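Malonyl CoA-acyl carrier protein transacylase (Staphylococcus aureus, PDB 3IM9) transfers the malonyl group from malonyl-CoA to holo acyl carrier protein, yielding malonyl-ACP and CoA for fatty acid biosynthesis. Local coordinates at residues A[70-75]-A[118-123]; A[15-20]-A[278-283]; A[205-210]-A[254-259]; A[166-171]-A[288-293]. One frame throughout, in Å; residues are numbered along the deposited sequence.

Interaction 1: A[70-75]-A[118-123]; sequences TQPALL and IVRKRG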
loop_
_atom_site.group_PDB
_atom_site.type_symbol
_atom_site.label_atom_id
_atom_site.label_comp_id
_atom_site.label_asym_id
_atom_site.label_seq_id
_atom_site.Cartn_x
_atom_site.Cartn_y
_atom_site.Cartn_z
ATOM N N THR A 70 -6.994 -6.606 -7.703
ATOM C CA THR A 70 -6.313 -5.317 -7.697
ATOM C C THR A 70 -4.904 -5.488 -7.154
ATOM O O THR A 70 -3.989 -4.765 -7.582
ATOM C CB THR A 70 -6.988 -4.333 -6.689
ATOM O OG1 THR A 70 -8.446 -4.535 -6.717
ATOM C CG2 THR A 70 -6.653 -2.929 -7.193
ATOM N N GLN A 71 -4.725 -6.359 -6.166
ATOM C CA GLN A 71 -3.374 -6.477 -5.556
ATOM C C GLN A 71 -2.291 -6.886 -6.587
ATOM O O GLN A 71 -1.282 -6.190 -6.707
ATOM C CB GLN A 71 -3.375 -7.363 -4.336
ATOM C CG GLN A 71 -4.183 -6.703 -3.171
ATOM C CD GLN A 71 -4.048 -7.426 -1.869
ATOM O OE1 GLN A 71 -2.963 -7.937 -1.517
ATOM N NE2 GLN A 71 -5.177 -7.525 -1.104
ATOM N N PRO A 72 -2.472 -7.994 -7.312
ATOM C CA PRO A 72 -1.453 -8.322 -8.317
ATOM C C PRO A 72 -1.445 -7.294 -9.435
ATOM O O PRO A 72 -0.351 -7.043 -9.972
ATOM C CB PRO A 72 -1.906 -9.719 -8.882
ATOM C CG PRO A 72 -3.362 -9.857 -8.438
ATOM C CD PRO A 72 -3.444 -9.091 -7.118
ATOM N N ALA A 73 -2.574 -6.630 -9.729
ATOM C CA ALA A 73 -2.517 -5.582 -10.767
ATOM C C ALA A 73 -1.633 -4.406 -10.375
ATOM O O ALA A 73 -0.824 -3.930 -11.168
ATOM C CB ALA A 73 -3.983 -5.082 -10.965
ATOM N N LEU A 74 -1.713 -3.950 -9.139
ATOM C CA LEU A 74 -0.920 -2.833 -8.666
ATOM C C LEU A 74 0.543 -3.251 -8.572
ATOM O O LEU A 74 1.398 -2.440 -8.954
ATOM C CB LEU A 74 -1.432 -2.403 -7.275
ATOM C CG LEU A 74 -2.744 -1.605 -7.285
ATOM C CD1 LEU A 74 -3.420 -1.664 -5.889
ATOM C CD2 LEU A 74 -2.511 -0.157 -7.699
ATOM N N LEU A 75 0.817 -4.424 -7.979
ATOM C CA LEU A 75 2.218 -4.877 -7.958
ATOM C C LEU A 75 2.817 -4.923 -9.355
ATOM O O LEU A 75 3.987 -4.508 -9.532
ATOM C CB LEU A 75 2.278 -6.264 -7.271
ATOM C CG LEU A 75 3.726 -6.740 -7.089
ATOM C CD1 LEU A 75 4.272 -6.206 -5.786
ATOM C CD2 LEU A 75 3.695 -8.260 -7.004
ATOM N N ILE A 118 2.386 -14.202 -4.174
ATOM C CA ILE A 118 2.084 -13.938 -2.773
ATOM C C ILE A 118 0.897 -12.920 -2.636
ATOM O O ILE A 118 -0.024 -13.129 -1.814
ATOM C CB ILE A 118 3.328 -13.373 -2.051
ATOM C CG1 ILE A 118 4.208 -14.638 -1.843
ATOM C CG2 ILE A 118 2.951 -12.751 -0.687
ATOM C CD1 ILE A 118 5.621 -14.232 -1.465
ATOM N N VAL A 119 0.918 -11.851 -3.455
ATOM C CA VAL A 119 -0.143 -10.860 -3.251
ATOM C C VAL A 119 -1.444 -11.329 -3.876
ATOM O O VAL A 119 -2.560 -10.927 -3.392
ATOM C CB VAL A 119 0.235 -9.454 -3.795
ATOM C CG1 VAL A 119 1.464 -8.935 -3.068
ATOM C CG2 VAL A 119 0.349 -9.355 -5.335
ATOM N N ARG A 120 -1.427 -12.208 -4.911
ATOM C CA ARG A 120 -2.654 -12.801 -5.322
ATOM C C ARG A 120 -3.271 -13.627 -4.172
ATOM O O ARG A 120 -4.495 -13.518 -3.942
ATOM C CB ARG A 120 -2.368 -13.703 -6.600
ATOM C CG ARG A 120 -3.541 -14.646 -6.996
ATOM C CD ARG A 120 -4.713 -13.825 -7.437
ATOM N NE ARG A 120 -5.645 -14.705 -8.205
ATOM C CZ ARG A 120 -6.803 -14.298 -8.669
ATOM N NH1 ARG A 120 -7.227 -13.035 -8.448
ATOM N NH2 ARG A 120 -7.594 -15.147 -9.412
ATOM N N LYS A 121 -2.463 -14.467 -3.465
ATOM C CA LYS A 121 -3.038 -15.179 -2.354
ATOM C C LYS A 121 -3.494 -14.220 -1.227
ATOM O O LYS A 121 -4.551 -14.455 -0.694
ATOM C CB LYS A 121 -1.934 -16.140 -1.780
ATOM C CG LYS A 121 -2.436 -17.044 -0.593
ATOM C CD LYS A 121 -3.486 -18.022 -0.964
ATOM C CE LYS A 121 -2.881 -19.191 -1.688
ATOM N NZ LYS A 121 -3.864 -20.384 -1.779
ATOM N N ARG A 122 -2.712 -13.181 -0.954
ATOM C CA ARG A 122 -3.092 -12.188 0.100
ATOM C C ARG A 122 -4.480 -11.596 -0.228
ATOM O O ARG A 122 -5.354 -11.579 0.619
ATOM C CB ARG A 122 -2.069 -11.051 0.048
ATOM C CG ARG A 122 -2.226 -10.058 1.180
ATOM C CD ARG A 122 -1.090 -9.049 1.119
ATOM N NE ARG A 122 -1.163 -8.007 2.126
ATOM C CZ ARG A 122 -1.787 -6.853 1.957
ATOM N NH1 ARG A 122 -2.438 -6.576 0.834
ATOM N NH2 ARG A 122 -1.728 -5.925 2.890
ATOM N N GLY A 123 -4.689 -11.231 -1.508
ATOM C CA GLY A 123 -5.968 -10.651 -1.943
ATOM C C GLY A 123 -7.106 -11.659 -1.817
ATOM O O GLY A 123 -8.242 -11.311 -1.395
#

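Interaction 2: A[15-20]-A[278-283]; sequences IFPGQG and FIEIGP. With SO4 (sulfate ion), chain D.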
loop_
_atom_site.group_PDB
_atom_site.type_symbol
_atom_site.label_atom_id
_atom_site.label_comp_id
_atom_site.label_asym_id
_atom_site.label_seq_id
_atom_site.Cartn_x
_atom_site.Cartn_y
_atom_site.Cartn_z
ATOM N N ILE A 15 8.378 5.039 -3.416
ATOM C CA ILE A 15 7.225 4.633 -2.604
ATOM C C ILE A 15 6.137 4.124 -3.542
ATOM O O ILE A 15 6.041 4.556 -4.738
ATOM C CB ILE A 15 6.662 5.771 -1.709
ATOM C CG1 ILE A 15 6.098 6.933 -2.538
ATOM C CG2 ILE A 15 7.795 6.298 -0.787
ATOM C CD1 ILE A 15 5.623 8.149 -1.736
ATOM N N PHE A 16 5.313 3.218 -3.018
ATOM C CA PHE A 16 4.388 2.484 -3.926
ATOM C C PHE A 16 2.967 2.525 -3.346
ATOM O O PHE A 16 2.729 2.133 -2.200
ATOM C CB PHE A 16 4.882 1.050 -4.032
ATOM C CG PHE A 16 6.256 0.950 -4.643
ATOM C CD1 PHE A 16 7.349 0.678 -3.820
ATOM C CD2 PHE A 16 6.438 1.120 -6.006
ATOM C CE1 PHE A 16 8.661 0.655 -4.379
ATOM C CE2 PHE A 16 7.712 1.007 -6.597
ATOM C CZ PHE A 16 8.833 0.740 -5.767
ATOM N N PRO A 17 1.957 2.886 -4.153
ATOM C CA PRO A 17 0.561 2.922 -3.691
ATOM C C PRO A 17 -0.046 1.526 -3.642
ATOM O O PRO A 17 0.460 0.550 -4.211
ATOM C CB PRO A 17 -0.113 3.762 -4.758
ATOM C CG PRO A 17 0.641 3.406 -6.034
ATOM C CD PRO A 17 2.147 3.341 -5.560
ATOM N N GLY A 18 -1.159 1.484 -2.937
ATOM C CA GLY A 18 -1.973 0.263 -2.756
ATOM C C GLY A 18 -3.400 0.432 -3.258
ATOM O O GLY A 18 -3.711 1.354 -4.076
ATOM N N GLN A 19 -4.235 -0.445 -2.712
ATOM C CA GLN A 19 -5.708 -0.452 -3.086
ATOM C C GLN A 19 -6.260 0.941 -3.047
ATOM O O GLN A 19 -6.061 1.708 -2.043
ATOM C CB GLN A 19 -6.396 -1.372 -2.080
ATOM C CG GLN A 19 -7.857 -1.649 -2.460
ATOM C CD GLN A 19 -7.958 -2.709 -3.506
ATOM O OE1 GLN A 19 -7.240 -3.709 -3.490
ATOM N NE2 GLN A 19 -8.933 -2.506 -4.460
ATOM N N GLY A 20 -6.991 1.274 -4.096
ATOM C CA GLY A 20 -7.540 2.648 -4.223
ATOM C C GLY A 20 -6.858 3.484 -5.274
ATOM O O GLY A 20 -7.508 4.398 -5.830
ATOM N N PHE A 278 10.633 12.132 -2.368
ATOM C CA PHE A 278 9.901 10.877 -2.464
ATOM C C PHE A 278 9.457 10.747 -3.927
ATOM O O PHE A 278 8.823 11.652 -4.474
ATOM C CB PHE A 278 8.635 10.963 -1.575
ATOM C CG PHE A 278 8.944 10.971 -0.087
ATOM C CD1 PHE A 278 9.149 12.223 0.580
ATOM C CD2 PHE A 278 9.014 9.788 0.587
ATOM C CE1 PHE A 278 9.436 12.224 1.967
ATOM C CE2 PHE A 278 9.276 9.757 1.999
ATOM C CZ PHE A 278 9.488 11.002 2.651
ATOM N N ILE A 279 9.649 9.577 -4.460
ATOM C CA ILE A 279 9.277 9.248 -5.851
ATOM C C ILE A 279 8.240 8.138 -5.726
ATOM O O ILE A 279 8.534 6.994 -5.392
ATOM C CB ILE A 279 10.447 8.748 -6.603
ATOM C CG1 ILE A 279 11.535 9.873 -6.636
ATOM C CG2 ILE A 279 10.029 8.420 -8.119
ATOM C CD1 ILE A 279 12.869 9.400 -7.438
ATOM N N GLU A 280 6.998 8.530 -6.101
ATOM C CA GLU A 280 5.853 7.553 -6.171
ATOM C C GLU A 280 5.823 6.873 -7.524
ATOM O O GLU A 280 5.984 7.524 -8.583
ATOM C CB GLU A 280 4.604 8.334 -5.866
ATOM C CG GLU A 280 3.355 7.357 -5.736
ATOM C CD GLU A 280 2.122 8.094 -5.311
ATOM O OE1 GLU A 280 2.064 9.342 -5.243
ATOM O OE2 GLU A 280 1.163 7.337 -4.967
ATOM N N ILE A 281 5.686 5.553 -7.525
ATOM C CA ILE A 281 5.794 4.787 -8.783
ATOM C C ILE A 281 4.566 3.839 -8.824
ATOM O O ILE A 281 4.436 2.892 -8.012
ATOM C CB ILE A 281 7.113 3.944 -8.807
ATOM C CG1 ILE A 281 8.269 4.960 -8.703
ATOM C CG2 ILE A 281 7.165 3.056 -10.086
ATOM C CD1 ILE A 281 9.656 4.183 -8.545
ATOM N N GLY A 282 3.658 4.117 -9.799
ATOM C CA GLY A 282 2.398 3.352 -9.823
ATOM C C GLY A 282 1.371 4.286 -10.449
ATOM O O GLY A 282 1.632 5.408 -10.802
ATOM N N PRO A 283 0.142 3.829 -10.518
ATOM C CA PRO A 283 -0.919 4.607 -11.012
ATOM C C PRO A 283 -1.355 5.622 -9.952
ATOM O O PRO A 283 -1.251 5.364 -8.730
ATOM C CB PRO A 283 -2.081 3.591 -11.164
ATOM C CG PRO A 283 -1.877 2.500 -10.159
ATOM C CD PRO A 283 -0.286 2.492 -10.038
HETATM S S SO4 D . -3.289 3.892 -1.140
HETATM O O1 SO4 D . -1.889 3.714 -1.548
HETATM O O2 SO4 D . -4.226 4.294 -2.348
HETATM O O3 SO4 D . -3.603 2.581 -0.592
HETATM O O4 SO4 D . -3.366 5.068 -0.057
#

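Interaction 3: A[205-210]-A[254-259]; sequences PFHSSL and VKQLYS. With CA (calcium ion), chain B.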
loop_
_atom_site.group_PDB
_atom_site.type_symbol
_atom_site.label_atom_id
_atom_site.label_comp_id
_atom_site.label_asym_id
_atom_site.label_seq_id
_atom_site.Cartn_x
_atom_site.Cartn_y
_atom_site.Cartn_z
ATOM N N PRO A 205 -12.898 -6.212 6.950
ATOM C CA PRO A 205 -12.442 -5.299 7.968
ATOM C C PRO A 205 -10.906 -5.333 7.927
ATOM O O PRO A 205 -10.223 -5.674 8.871
ATOM C CB PRO A 205 -13.061 -5.892 9.269
ATOM C CG PRO A 205 -12.925 -7.413 8.991
ATOM C CD PRO A 205 -13.242 -7.556 7.524
ATOM N N PHE A 206 -10.368 -4.837 6.808
ATOM C CA PHE A 206 -8.907 -4.937 6.591
ATOM C C PHE A 206 -8.119 -4.077 7.567
ATOM O O PHE A 206 -8.577 -3.001 8.032
ATOM C CB PHE A 206 -8.522 -4.603 5.134
ATOM C CG PHE A 206 -9.307 -5.413 4.099
ATOM C CD1 PHE A 206 -9.675 -6.750 4.358
ATOM C CD2 PHE A 206 -9.670 -4.799 2.901
ATOM C CE1 PHE A 206 -10.448 -7.496 3.386
ATOM C CE2 PHE A 206 -10.368 -5.549 1.924
ATOM C CZ PHE A 206 -10.768 -6.871 2.211
ATOM N N HIS A 207 -6.928 -4.546 7.903
ATOM C CA HIS A 207 -6.018 -3.846 8.842
ATOM C C HIS A 207 -6.669 -3.591 10.206
ATOM O O HIS A 207 -6.302 -2.666 10.923
ATOM C CB HIS A 207 -5.445 -2.528 8.230
ATOM C CG HIS A 207 -4.557 -2.826 7.099
ATOM N ND1 HIS A 207 -3.332 -3.473 7.285
ATOM C CD2 HIS A 207 -4.745 -2.692 5.775
ATOM C CE1 HIS A 207 -2.763 -3.606 6.079
ATOM N NE2 HIS A 207 -3.610 -3.172 5.160
ATOM N N SER A 208 -7.595 -4.460 10.571
ATOM C CA SER A 208 -8.127 -4.502 11.969
ATOM C C SER A 208 -7.738 -5.864 12.557
ATOM O O SER A 208 -7.364 -6.860 11.850
ATOM C CB SER A 208 -9.650 -4.338 11.945
ATOM O OG SER A 208 -10.282 -5.623 11.664
ATOM N N SER A 209 -7.815 -5.940 13.876
ATOM C CA SER A 209 -7.502 -7.196 14.619
ATOM C C SER A 209 -8.386 -8.397 14.168
ATOM O O SER A 209 -7.966 -9.573 14.306
ATOM C CB SER A 209 -7.639 -6.911 16.134
ATOM O OG SER A 209 -8.984 -6.541 16.409
ATOM N N LEU A 210 -9.550 -8.118 13.526
ATOM C CA LEU A 210 -10.344 -9.207 12.983
ATOM C C LEU A 210 -9.614 -10.016 11.897
ATOM O O LEU A 210 -9.928 -11.187 11.726
ATOM C CB LEU A 210 -11.672 -8.692 12.419
ATOM C CG LEU A 210 -12.621 -7.975 13.474
ATOM C CD1 LEU A 210 -13.780 -7.379 12.772
ATOM C CD2 LEU A 210 -13.050 -9.098 14.451
ATOM N N VAL A 254 3.233 -10.714 7.925
ATOM C CA VAL A 254 2.077 -11.354 8.474
ATOM C C VAL A 254 1.355 -10.374 9.488
ATOM O O VAL A 254 0.100 -10.215 9.419
ATOM C CB VAL A 254 2.487 -12.667 9.242
ATOM C CG1 VAL A 254 1.219 -13.319 9.747
ATOM C CG2 VAL A 254 3.196 -13.558 8.223
ATOM N N LYS A 255 2.138 -9.687 10.324
ATOM C CA LYS A 255 1.499 -8.725 11.308
ATOM C C LYS A 255 0.777 -7.594 10.585
ATOM O O LYS A 255 -0.218 -7.099 11.068
ATOM C CB LYS A 255 2.541 -8.096 12.212
ATOM C CG LYS A 255 3.236 -9.165 13.044
ATOM C CD LYS A 255 4.239 -8.507 13.995
ATOM C CE LYS A 255 4.801 -9.657 14.920
ATOM N NZ LYS A 255 5.818 -9.105 15.904
ATOM N N GLN A 256 1.277 -7.253 9.391
ATOM C CA GLN A 256 0.721 -6.133 8.615
ATOM C C GLN A 256 -0.788 -6.377 8.356
ATOM O O GLN A 256 -1.582 -5.413 8.342
ATOM C CB GLN A 256 1.446 -6.029 7.277
ATOM C CG GLN A 256 1.139 -4.698 6.534
ATOM C CD GLN A 256 1.171 -4.884 5.015
ATOM O OE1 GLN A 256 0.669 -5.870 4.480
ATOM N NE2 GLN A 256 1.764 -3.943 4.333
ATOM N N LEU A 257 -1.175 -7.624 8.216
ATOM C CA LEU A 257 -2.582 -7.978 7.888
ATOM C C LEU A 257 -3.533 -7.425 8.921
ATOM O O LEU A 257 -4.671 -7.073 8.505
ATOM C CB LEU A 257 -2.775 -9.493 7.759
ATOM C CG LEU A 257 -1.906 -10.167 6.645
ATOM C CD1 LEU A 257 -2.026 -11.661 6.805
ATOM C CD2 LEU A 257 -2.433 -9.732 5.240
ATOM N N TYR A 258 -3.139 -7.484 10.176
ATOM C CA TYR A 258 -4.111 -7.204 11.226
ATOM C C TYR A 258 -3.736 -6.014 12.044
ATOM O O TYR A 258 -4.247 -5.806 13.190
ATOM C CB TYR A 258 -4.373 -8.448 12.106
ATOM C CG TYR A 258 -3.119 -9.074 12.693
ATOM C CD1 TYR A 258 -2.533 -10.178 12.026
ATOM C CD2 TYR A 258 -2.563 -8.582 13.845
ATOM C CE1 TYR A 258 -1.407 -10.762 12.571
ATOM C CE2 TYR A 258 -1.426 -9.155 14.378
ATOM C CZ TYR A 258 -0.878 -10.222 13.725
ATOM O OH TYR A 258 0.285 -10.753 14.386
ATOM N N SER A 259 -2.794 -5.229 11.552
ATOM C CA SER A 259 -2.278 -4.041 12.238
ATOM C C SER A 259 -2.525 -2.799 11.408
ATOM O O SER A 259 -2.564 -2.887 10.163
ATOM C CB SER A 259 -0.758 -4.201 12.434
ATOM O OG SER A 259 -0.516 -5.416 13.193
HETATM CA CA CA B . 0.777 -8.470 4.350
HETATM O O HOH W 1 -5.926 -6.818 6.144
#

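Interaction 4: A[166-171]-A[288-293]; sequences NINCPG and SGLIKK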
loop_
_atom_site.group_PDB
_atom_site.type_symbol
_atom_site.label_atom_id
_atom_site.label_comp_id
_atom_site.label_asym_id
_atom_site.label_seq_id
_atom_site.Cartn_x
_atom_site.Cartn_y
_atom_site.Cartn_z
ATOM N N ASN A 166 -5.873 2.735 8.637
ATOM C CA ASN A 166 -4.885 3.316 7.760
ATOM C C ASN A 166 -4.706 4.731 8.263
ATOM O O ASN A 166 -5.604 5.560 8.209
ATOM C CB ASN A 166 -5.316 3.337 6.245
ATOM C CG ASN A 166 -5.609 2.023 5.614
ATOM O OD1 ASN A 166 -6.276 2.027 4.520
ATOM N ND2 ASN A 166 -5.129 0.962 6.083
ATOM N N ILE A 167 -3.526 5.025 8.801
ATOM C CA ILE A 167 -3.199 6.320 9.385
ATOM C C ILE A 167 -2.442 7.104 8.291
ATOM O O ILE A 167 -1.269 6.928 8.113
ATOM C CB ILE A 167 -2.278 6.132 10.618
ATOM C CG1 ILE A 167 -2.878 5.109 11.634
ATOM C CG2 ILE A 167 -2.122 7.470 11.282
ATOM C CD1 ILE A 167 -4.238 5.314 12.098
ATOM N N ASN A 168 -3.197 7.819 7.497
ATOM C CA ASN A 168 -2.722 8.315 6.181
ATOM C C ASN A 168 -2.091 9.678 6.195
ATOM O O ASN A 168 -1.001 9.828 5.650
ATOM C CB ASN A 168 -3.866 8.226 5.143
ATOM C CG ASN A 168 -4.215 6.775 4.807
ATOM O OD1 ASN A 168 -3.464 5.853 5.129
ATOM N ND2 ASN A 168 -5.327 6.596 4.083
ATOM N N CYS A 169 -2.788 10.681 6.707
ATOM C CA CYS A 169 -2.213 12.040 6.820
ATOM C C CYS A 169 -3.066 12.770 7.828
ATOM O O CYS A 169 -4.112 12.290 8.239
ATOM C CB CYS A 169 -2.181 12.763 5.467
ATOM S SG CYS A 169 -3.799 13.166 4.762
ATOM N N PRO A 170 -2.627 13.909 8.310
ATOM C CA PRO A 170 -3.509 14.703 9.179
ATOM C C PRO A 170 -4.830 14.919 8.526
ATOM O O PRO A 170 -4.910 15.383 7.334
ATOM C CB PRO A 170 -2.745 16.044 9.266
ATOM C CG PRO A 170 -1.322 15.634 9.192
ATOM C CD PRO A 170 -1.334 14.589 8.021
ATOM N N GLY A 171 -5.916 14.531 9.240
ATOM C CA GLY A 171 -7.282 14.676 8.700
ATOM C C GLY A 171 -7.760 13.536 7.829
ATOM O O GLY A 171 -8.772 13.647 7.226
ATOM N N SER A 288 1.656 10.832 -2.898
ATOM C CA SER A 288 2.250 12.161 -2.995
ATOM C C SER A 288 1.334 13.144 -2.329
ATOM O O SER A 288 1.779 14.029 -1.563
ATOM C CB SER A 288 2.520 12.550 -4.473
ATOM O OG SER A 288 3.386 11.632 -5.143
ATOM N N GLY A 289 0.001 12.945 -2.494
ATOM C CA GLY A 289 -0.961 13.851 -1.815
ATOM C C GLY A 289 -0.915 13.731 -0.321
ATOM O O GLY A 289 -1.076 14.712 0.371
ATOM N N LEU A 290 -0.753 12.512 0.192
ATOM C CA LEU A 290 -0.721 12.309 1.622
ATOM C C LEU A 290 0.578 12.938 2.132
ATOM O O LEU A 290 0.558 13.536 3.199
ATOM C CB LEU A 290 -0.704 10.806 1.975
ATOM C CG LEU A 290 -2.006 10.064 1.514
ATOM C CD1 LEU A 290 -1.833 8.586 1.954
ATOM C CD2 LEU A 290 -3.282 10.648 2.177
ATOM N N ILE A 291 1.699 12.707 1.453
ATOM C CA ILE A 291 2.974 13.270 1.983
ATOM C C ILE A 291 2.937 14.790 1.994
ATOM O O ILE A 291 3.442 15.382 2.958
ATOM C CB ILE A 291 4.149 12.721 1.244
ATOM C CG1 ILE A 291 4.244 11.226 1.553
ATOM C CG2 ILE A 291 5.462 13.425 1.694
ATOM C CD1 ILE A 291 5.294 10.467 0.731
ATOM N N LYS A 292 2.331 15.400 0.975
ATOM C CA LYS A 292 2.208 16.856 0.945
ATOM C C LYS A 292 1.498 17.377 2.189
ATOM O O LYS A 292 1.865 18.451 2.693
ATOM C CB LYS A 292 1.473 17.278 -0.347
ATOM C CG LYS A 292 1.244 18.824 -0.492
ATOM C CD LYS A 292 2.493 19.657 -0.437
ATOM C CE LYS A 292 3.405 19.390 -1.682
ATOM N NZ LYS A 292 4.681 20.165 -1.564
ATOM N N LYS A 293 0.521 16.666 2.717
ATOM C CA LYS A 293 -0.198 17.081 3.921
ATOM C C LYS A 293 0.593 16.818 5.169
ATOM O O LYS A 293 0.334 17.389 6.202
ATOM C CB LYS A 293 -1.579 16.372 4.002
ATOM C CG LYS A 293 -2.571 16.944 2.941
ATOM C CD LYS A 293 -3.885 16.086 2.699
ATOM C CE LYS A 293 -4.535 16.260 1.257
ATOM N NZ LYS A 293 -5.244 15.031 0.691
#

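Interaction 1: A[70-75]-A[118-123]
R122 has CG anti to the backbone N (chi1 -173°), and its chain stays extended as far as NE. Q71 has CG beside its backbone N and a straight chain beyond. With these torsions the two side chains meet at about a right angle between two packed helices. Helices 67-84 and 112-128 belong to the hydrolase-like core of the acyltransferase fold. Here they run nearly antiparallel, with 151° between the segment directions and axes 8.1 Å apart. R122 NH1 donates to Q71 OE1 at 2.8 Å. The acceptor lies in the guanidinium plane, but the donor stands above the carbonyl plane of Q71, not on a lone pair. The amide and guanidinium planes are 70° apart. The other end of the amide, NE2, lies 3.3 Å from CA of G123. It also bonds to T67 OG1, which helps to fix the amide's rotation. R122 NH2 is hydrogen-bonded to S97 OG and Q256 OE1. Q71 is thus a second-shell partner of an arginine of the calcium site, next to the probable active-site serine. The apolar half of the contact centres on V119. Its CG2 lies 3.6 Å from CA of P72 and 3.9 Å from CD2 of L75. P72 lacks an N-H for the turn before, and helix 67-84 is kinked there. R120 points its CB away; its NH1 hydrogen-bonds to E68 O and its NH2 makes a salt bridge to D49. Its chain still brushes the proline ring, with CD 4.3 Å from CG of P72.

Interaction 2: A[15-20]-A[278-283]
The carbonyl O of I15 is approached by two groups of the neighbouring strand. I281 N donates to it at 3.0 Å. CA of E280 adds a CA-H...O contact to the same oxygen at 3.3 Å. In return I15 N donates to I279 O at 2.8 Å. This is parallel beta pairing, with I15 bridged to E280. It joins strands 11-16 and 275-281, the two inner strands of the four-stranded parallel sheet in the hydrolase-like core. I15 and E280 lie on one face. There CG2 of I15 meets the edge of the F278 ring, 3.9 Å from CD2. The extended E280 chain crosses P17, and its carboxylate bonds onward to S288 OG and L287 N. F16 belongs to the other face. Its ring lies alongside I281 and points the same way, with CE2 3.7 Å from CB of I281. The ring edge also faces I281 O, which S78 OG holds by a hydrogen bond. Beyond the strand, P17 packs CG against CD of P283 at 4.2 Å. The chain then reaches a sulfate ion, probably from the crystallisation liquor: G18 N donates to its O1 at 2.7 Å, almost straight at 172°.

Interaction 3: A[205-210]-A[254-259]
One ring N-H of H207 is shared by two backbone carbonyls. ND1 donates to S259 O at 3.0 Å and, more weakly, to Q256 O at 2.8 Å. Both oxygens sit at the edge of the imidazole, near its plane, with S259 O somewhat tilted from it. The S259 bond runs close to its carbonyl axis but is bent at the hydrogen (136°). The two acceptors come from the type I turn Q256-S259, near the C-terminal end of helix 246-256. H207 itself sits in a type II turn, P205 to S208, with a positive phi of 57°. Its CG lies beside the backbone N (chi1 -67°), which brings the ND1 edge of the ring to the two carbonyl oxygens. H207 N makes a weak bond to L257 O, and a water bridges the same two atoms. S208 OG accepts from L210 N, an ST turn. On the other side, S259 OG and Y258 N reach K255 O from opposite faces of its plane. Q256 OE1 binds the calcium ion at 2.6 Å and accepts from R122 NH2; M253 O and Y101 OH also bind the metal. The far nitrogen of H207, NE2, is hydrogen-bonded to S97 OG, the probable nucleophile. Main-chain carbonyls thus hold ND1 where a carboxylate would in a classical catalytic triad. This is consistent with a Ser-His dyad in which those carbonyls orient the imidazole toward S97.

Interaction 4: A[166-171]-A[288-293]
C169 and L290 meet sulfur to methyl, with SG 3.6 Å from CD2. The thiol sits between the backbone N and carbonyl carbon of its own residue (chi1 67°), a crowded position. From there it fits between two side chains one turn apart on the helix. K293 takes the second place, with CD also 3.6 Å from SG. The lysine touches with its aliphatic chain, and the amine end runs off from the strand. The fork of L290 lies against N168, crossing it obliquely. Its CD1 and CD2 lie almost equally far from CB of N168, at 3.8 and 3.9 Å. At the margin the P170 ring rests on the helix backbone, CD 3.7 Å from K293 O. N168 O is buried here and has no polar partner in the model. The segment directions differ by 68° and their axes pass 7.5 Å apart. N168 and C169 are paired against the single residue Q172, a classic beta bulge at the end of strand 162-169. That strand belongs to the sheet of the smaller, ferredoxin-like subdomain. Helix 286-294 follows the last-but-one strand of the parallel sheet. The contact is therefore a strand-on-helix seam between the two subdomains of the FabD-type acyltransferase fold.

Overall arrangement
All four contacts lie within one acyl transferase domain. Interaction 2 closes the longest loop, with interactions 1 and 3 nested in it one after the other. It crosses interaction 4 along the chain. Interaction 3 is also nested in the loop of interaction 4, and H207 touches N166. Between centres, interactions 1 and 2 are 14 Å apart and touch through T70 and Q19, and L74 and P283. Interactions 2 and 4, 13 Å between centres, share strand 275-281 and the following helix 286-294. Interactions 1 and 3, 16 Å between centres, meet where R122 bonds to Q256. Interactions 1 and 4 are 23 Å apart by centres. This is consistent with an active site between core and smaller subdomain.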